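Local coordinates for protein VirX1 (PDB 6QGM) that iodinates diverse substrates as a halogenase from a marine cyanophage, probably using a flavin as tryptophan halogenases do, at residues A73-N77 against M267-T271; R145-N149 against F521-E525. All coordinates share one frame; numbering follows the deposited sequence.

How the contacts relate
Along the chain the four segments alternate, in the order 73-77, 145-149, 267-271 and 521-525, so contacts 1 and 2 interlock rather than follow one another. Their centres are about 11 Å apart, on the same side of the chain's centre. Contact 1 is buried and joins strand 74-76 to the start of strand 270-275. Contact 2 lies further out, where a loop after helix 137-143 meets helix 518-527 near the C-terminus. They touch at Tyr75, whose CD2 packs against CD2 of both Leu146 and Leu522, and also where Asn269 ND2 makes a weak hydrogen bond to Arg145 O, packing the C-terminal helix and the loop against strand 74-76.

Contact 1 (A73-N77 against M267-T271); sequences ATYKN and MHNVT
The backbone carbonyl of Asn269 accepts a hydrogen bond from Asn77 N and a weaker CA-H...O contact from Lys76. Asn77 N lies 2.8 Å from Asn269 O, with an N-H...O angle of 165°, and Lys76 CA lies 3.3 Å from the same Asn269 O. Next to this bond the side-chain amides of Asn77 and Asn269 approach each other in a way that is doubtful as modelled, with Asn77 ND2 bonded to Asn137 OD1 and Asn269 ND2 weakly to Arg145 O.

With CG anti to its backbone N (chi1 -177°) and the chain extended beyond, Lys76 runs past the side chain of Thr271. The touching atoms are methylenes, Lys76 CE coming 3.4 Å and Lys76 CD 3.5 Å from Thr271 OG1, while NZ hydrogen-bonds to Thr49 O and Ser356 OG. At the other end, the chain of Met267, extended as far as its sulfur, brings Met267 SD to 3.7 Å from Thr74 CG2, an apolar contact.

The imidazole of His166 links the segments, its ND1 bonded to Thr74 OG1 and its NE2 to Thr271 OG1. His518 makes a second bridge, between Tyr75 N and Met267 O.

Geometrically this is a junction between two sheets. Strand 74-76 edges the antiparallel sheet with 164-168 and 46-48, whereas the chain just beyond Asn77 enters strand 78-82, parallel to 270-275 in the seven-stranded mixed sheet. The junction places Lys76 with its amine between Thr49 and Ser356, consistent with the position of the active-site lysine of flavin-dependent tryptophan halogenases.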
# COMPACT_ATOMS: atom_id res chain seq x y z
N ALA B 73 42.52 -3.14 -8.02
CA ALA B 73 41.11 -2.98 -8.42
C ALA B 73 41.04 -3.07 -9.94
O ALA B 73 42.02 -2.71 -10.61
CB ALA B 73 40.55 -1.68 -7.91
N THR B 74 39.93 -3.59 -10.45
CA THR B 74 39.53 -3.51 -11.87
C THR B 74 38.10 -3.00 -11.92
O THR B 74 37.50 -2.83 -10.83
CB THR B 74 39.74 -4.84 -12.59
OG1 THR B 74 38.77 -5.77 -12.13
CG2 THR B 74 41.14 -5.39 -12.40
N TYR B 75 37.60 -2.73 -13.13
CA TYR B 75 36.25 -2.16 -13.39
C TYR B 75 35.25 -3.29 -13.60
O TYR B 75 35.65 -4.40 -14.01
CB TYR B 75 36.28 -1.21 -14.59
CG TYR B 75 36.85 0.16 -14.31
CD1 TYR B 75 36.20 1.02 -13.44
CD2 TYR B 75 38.01 0.60 -14.91
CE1 TYR B 75 36.69 2.29 -13.18
CE2 TYR B 75 38.51 1.87 -14.65
CZ TYR B 75 37.85 2.71 -13.79
OH TYR B 75 38.32 3.95 -13.51
N LYS B 76 33.99 -2.99 -13.33
CA LYS B 76 32.85 -3.94 -13.41
C LYS B 76 31.62 -3.22 -13.99
O LYS B 76 31.12 -2.27 -13.34
CB LYS B 76 32.57 -4.47 -12.01
CG LYS B 76 31.47 -5.53 -11.95
CD LYS B 76 30.84 -5.60 -10.58
CE LYS B 76 29.57 -6.42 -10.59
NZ LYS B 76 28.90 -6.32 -9.27
N ASN B 77 31.12 -3.69 -15.13
CA ASN B 77 30.02 -3.05 -15.89
C ASN B 77 28.74 -3.89 -15.81
O ASN B 77 27.68 -3.35 -16.17
CB ASN B 77 30.46 -2.80 -17.34
CG ASN B 77 31.47 -1.69 -17.44
OD1 ASN B 77 32.63 -1.87 -17.06
ND2 ASN B 77 31.05 -0.53 -17.94
N MET B 267 40.85 -10.82 -17.87
CA MET B 267 40.51 -9.76 -16.88
C MET B 267 39.23 -9.06 -17.32
O MET B 267 39.29 -7.95 -17.88
CB MET B 267 41.65 -8.74 -16.76
CG MET B 267 41.47 -7.83 -15.58
SD MET B 267 42.74 -6.56 -15.57
CE MET B 267 44.21 -7.58 -15.62
N HIS B 268 38.09 -9.71 -17.04
CA HIS B 268 36.77 -9.29 -17.56
C HIS B 268 36.23 -8.09 -16.78
O HIS B 268 36.38 -8.02 -15.54
CB HIS B 268 35.81 -10.48 -17.59
CG HIS B 268 36.17 -11.45 -18.67
ND1 HIS B 268 35.78 -12.76 -18.65
CD2 HIS B 268 36.91 -11.31 -19.79
CE1 HIS B 268 36.26 -13.38 -19.70
NE2 HIS B 268 36.94 -12.51 -20.42
N ASN B 269 35.71 -7.16 -17.57
CA ASN B 269 34.65 -6.16 -17.30
C ASN B 269 33.50 -6.61 -16.36
O ASN B 269 32.62 -5.77 -16.13
CB ASN B 269 34.00 -5.86 -18.66
CG ASN B 269 33.86 -4.39 -18.93
OD1 ASN B 269 34.12 -3.57 -18.06
ND2 ASN B 269 33.47 -4.07 -20.15
N VAL B 270 33.42 -7.88 -15.92
CA VAL B 270 32.22 -8.42 -15.22
C VAL B 270 32.58 -9.38 -14.08
O VAL B 270 33.65 -10.00 -14.13
CB VAL B 270 31.25 -9.12 -16.20
CG1 VAL B 270 30.90 -8.25 -17.39
CG2 VAL B 270 31.79 -10.47 -16.65
N THR B 271 31.69 -9.48 -13.08
CA THR B 271 31.61 -10.60 -12.11
C THR B 271 30.76 -11.71 -12.75
O THR B 271 29.57 -11.46 -12.98
CB THR B 271 31.05 -10.16 -10.76
OG1 THR B 271 31.74 -9.01 -10.26
CG2 THR B 271 31.16 -11.23 -9.71

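Contact 2 (R145-N149 against F521-E525); sequences RLTRN and FLRDE
The loop at 145-149 passes the helical turn at 521-525 with its closest backbone approach between Leu146 CA and Phe521 CA, 6.4 Å apart. Phe521 bridges the two segments, its ring projected at the loop by a first torsion of -171°, which sets CG anti to the backbone N. Over one face lies Leu146, whose CG is 4.3 Å from the ring centroid and close to the ring normal, a CH-pi contact. The opposite face is covered by CG of Glu525, one helical turn on. Helix 518-527 is thereby docked on the loop between helices 137-143 and 159-162, with Phe159 of the latter helix also meeting the Phe521 ring. At the ring edge, Arg148 CG lies 3.9 Å from Phe521 CZ. The guanidinium then turns back so that the same Phe521 CZ sits over its centre, 3.9 Å from Arg148 CZ, with the two planes inclined by 55° and hence not stacked. Arg148 NH1 makes a salt bridge to Glu525 OE1 at 2.8 Å, met on the anti side and 35° out of the carboxylate plane. Around Arg148 the loop forms an ST turn, Asn149 N donating to Thr147 OG1 at 2.9 Å.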
# COMPACT_ATOMS: atom_id res chain seq x y z
N ARG B 145 35.10 -4.21 -23.22
CA ARG B 145 35.60 -2.87 -23.62
C ARG B 145 35.19 -1.86 -22.55
O ARG B 145 34.28 -2.16 -21.77
CB ARG B 145 35.06 -2.48 -25.00
CG ARG B 145 35.20 -3.56 -26.05
CD ARG B 145 36.63 -4.06 -26.19
NE ARG B 145 36.73 -4.96 -27.32
CZ ARG B 145 37.27 -4.65 -28.49
NH1 ARG B 145 37.81 -3.46 -28.70
NH2 ARG B 145 37.29 -5.53 -29.46
N LEU B 146 35.81 -0.69 -22.58
CA LEU B 146 35.49 0.42 -21.65
C LEU B 146 35.77 1.76 -22.32
O LEU B 146 36.65 1.83 -23.21
CB LEU B 146 36.31 0.22 -20.37
CG LEU B 146 35.71 0.78 -19.09
CD1 LEU B 146 34.23 0.47 -18.95
CD2 LEU B 146 36.46 0.23 -17.88
N THR B 147 35.01 2.79 -21.94
CA THR B 147 35.10 4.17 -22.48
C THR B 147 34.49 5.11 -21.44
O THR B 147 33.58 4.64 -20.70
CB THR B 147 34.38 4.29 -23.82
OG1 THR B 147 34.23 5.68 -24.12
CG2 THR B 147 33.01 3.66 -23.81
N ARG B 148 34.94 6.37 -21.40
CA ARG B 148 34.33 7.41 -20.52
C ARG B 148 33.08 7.98 -21.19
O ARG B 148 32.32 8.67 -20.50
CB ARG B 148 35.34 8.50 -20.17
CG ARG B 148 36.46 8.02 -19.27
CD ARG B 148 36.88 9.05 -18.23
NE ARG B 148 37.86 8.49 -17.32
CZ ARG B 148 39.15 8.33 -17.61
NH1 ARG B 148 39.61 8.65 -18.81
NH2 ARG B 148 39.99 7.80 -16.74
N ASN B 149 32.86 7.67 -22.48
CA ASN B 149 31.59 7.98 -23.18
C ASN B 149 31.39 9.50 -23.19
O ASN B 149 30.23 9.95 -23.12
CB ASN B 149 30.43 7.21 -22.53
CG ASN B 149 29.17 7.19 -23.38
OD1 ASN B 149 29.25 7.03 -24.60
ND2 ASN B 149 28.03 7.28 -22.73
N PHE B 521 42.29 -0.08 -21.08
CA PHE B 521 41.73 1.11 -20.40
C PHE B 521 42.43 1.28 -19.05
O PHE B 521 42.91 2.38 -18.77
CB PHE B 521 40.21 1.03 -20.22
CG PHE B 521 39.57 2.32 -19.74
CD1 PHE B 521 39.57 2.67 -18.39
CD2 PHE B 521 38.99 3.19 -20.64
CE1 PHE B 521 38.99 3.85 -17.96
CE2 PHE B 521 38.40 4.36 -20.20
CZ PHE B 521 38.40 4.69 -18.87
N LEU B 522 42.48 0.21 -18.25
CA LEU B 522 43.09 0.22 -16.90
C LEU B 522 44.56 0.63 -17.03
O LEU B 522 45.01 1.51 -16.26
CB LEU B 522 42.94 -1.17 -16.25
CG LEU B 522 41.56 -1.51 -15.68
CD1 LEU B 522 41.46 -2.99 -15.32
CD2 LEU B 522 41.25 -0.65 -14.46
N ARG B 523 45.28 0.03 -17.98
CA ARG B 523 46.73 0.23 -18.19
C ARG B 523 47.00 1.71 -18.50
O ARG B 523 47.92 2.29 -17.88
CB ARG B 523 47.24 -0.68 -19.31
CG ARG B 523 48.75 -0.63 -19.51
CD ARG B 523 49.15 -1.30 -20.81
NE ARG B 523 48.55 -0.58 -21.92
CZ ARG B 523 48.29 -1.09 -23.12
NH1 ARG B 523 48.62 -2.35 -23.40
NH2 ARG B 523 47.68 -0.35 -24.03
N ASP B 524 46.20 2.31 -19.39
CA ASP B 524 46.43 3.66 -19.97
C ASP B 524 45.84 4.73 -19.06
O ASP B 524 46.52 5.75 -18.87
CB ASP B 524 45.91 3.72 -21.41
CG ASP B 524 46.61 2.75 -22.34
OD1 ASP B 524 47.82 2.51 -22.12
OD2 ASP B 524 45.94 2.23 -23.27
N GLU B 525 44.66 4.49 -18.46
CA GLU B 525 43.90 5.53 -17.71
C GLU B 525 44.20 5.49 -16.20
O GLU B 525 44.15 6.56 -15.58
CB GLU B 525 42.39 5.35 -17.90
CG GLU B 525 41.94 5.23 -19.33
CD GLU B 525 42.22 6.43 -20.21
OE1 GLU B 525 41.93 7.55 -19.80
OE2 GLU B 525 42.77 6.23 -21.32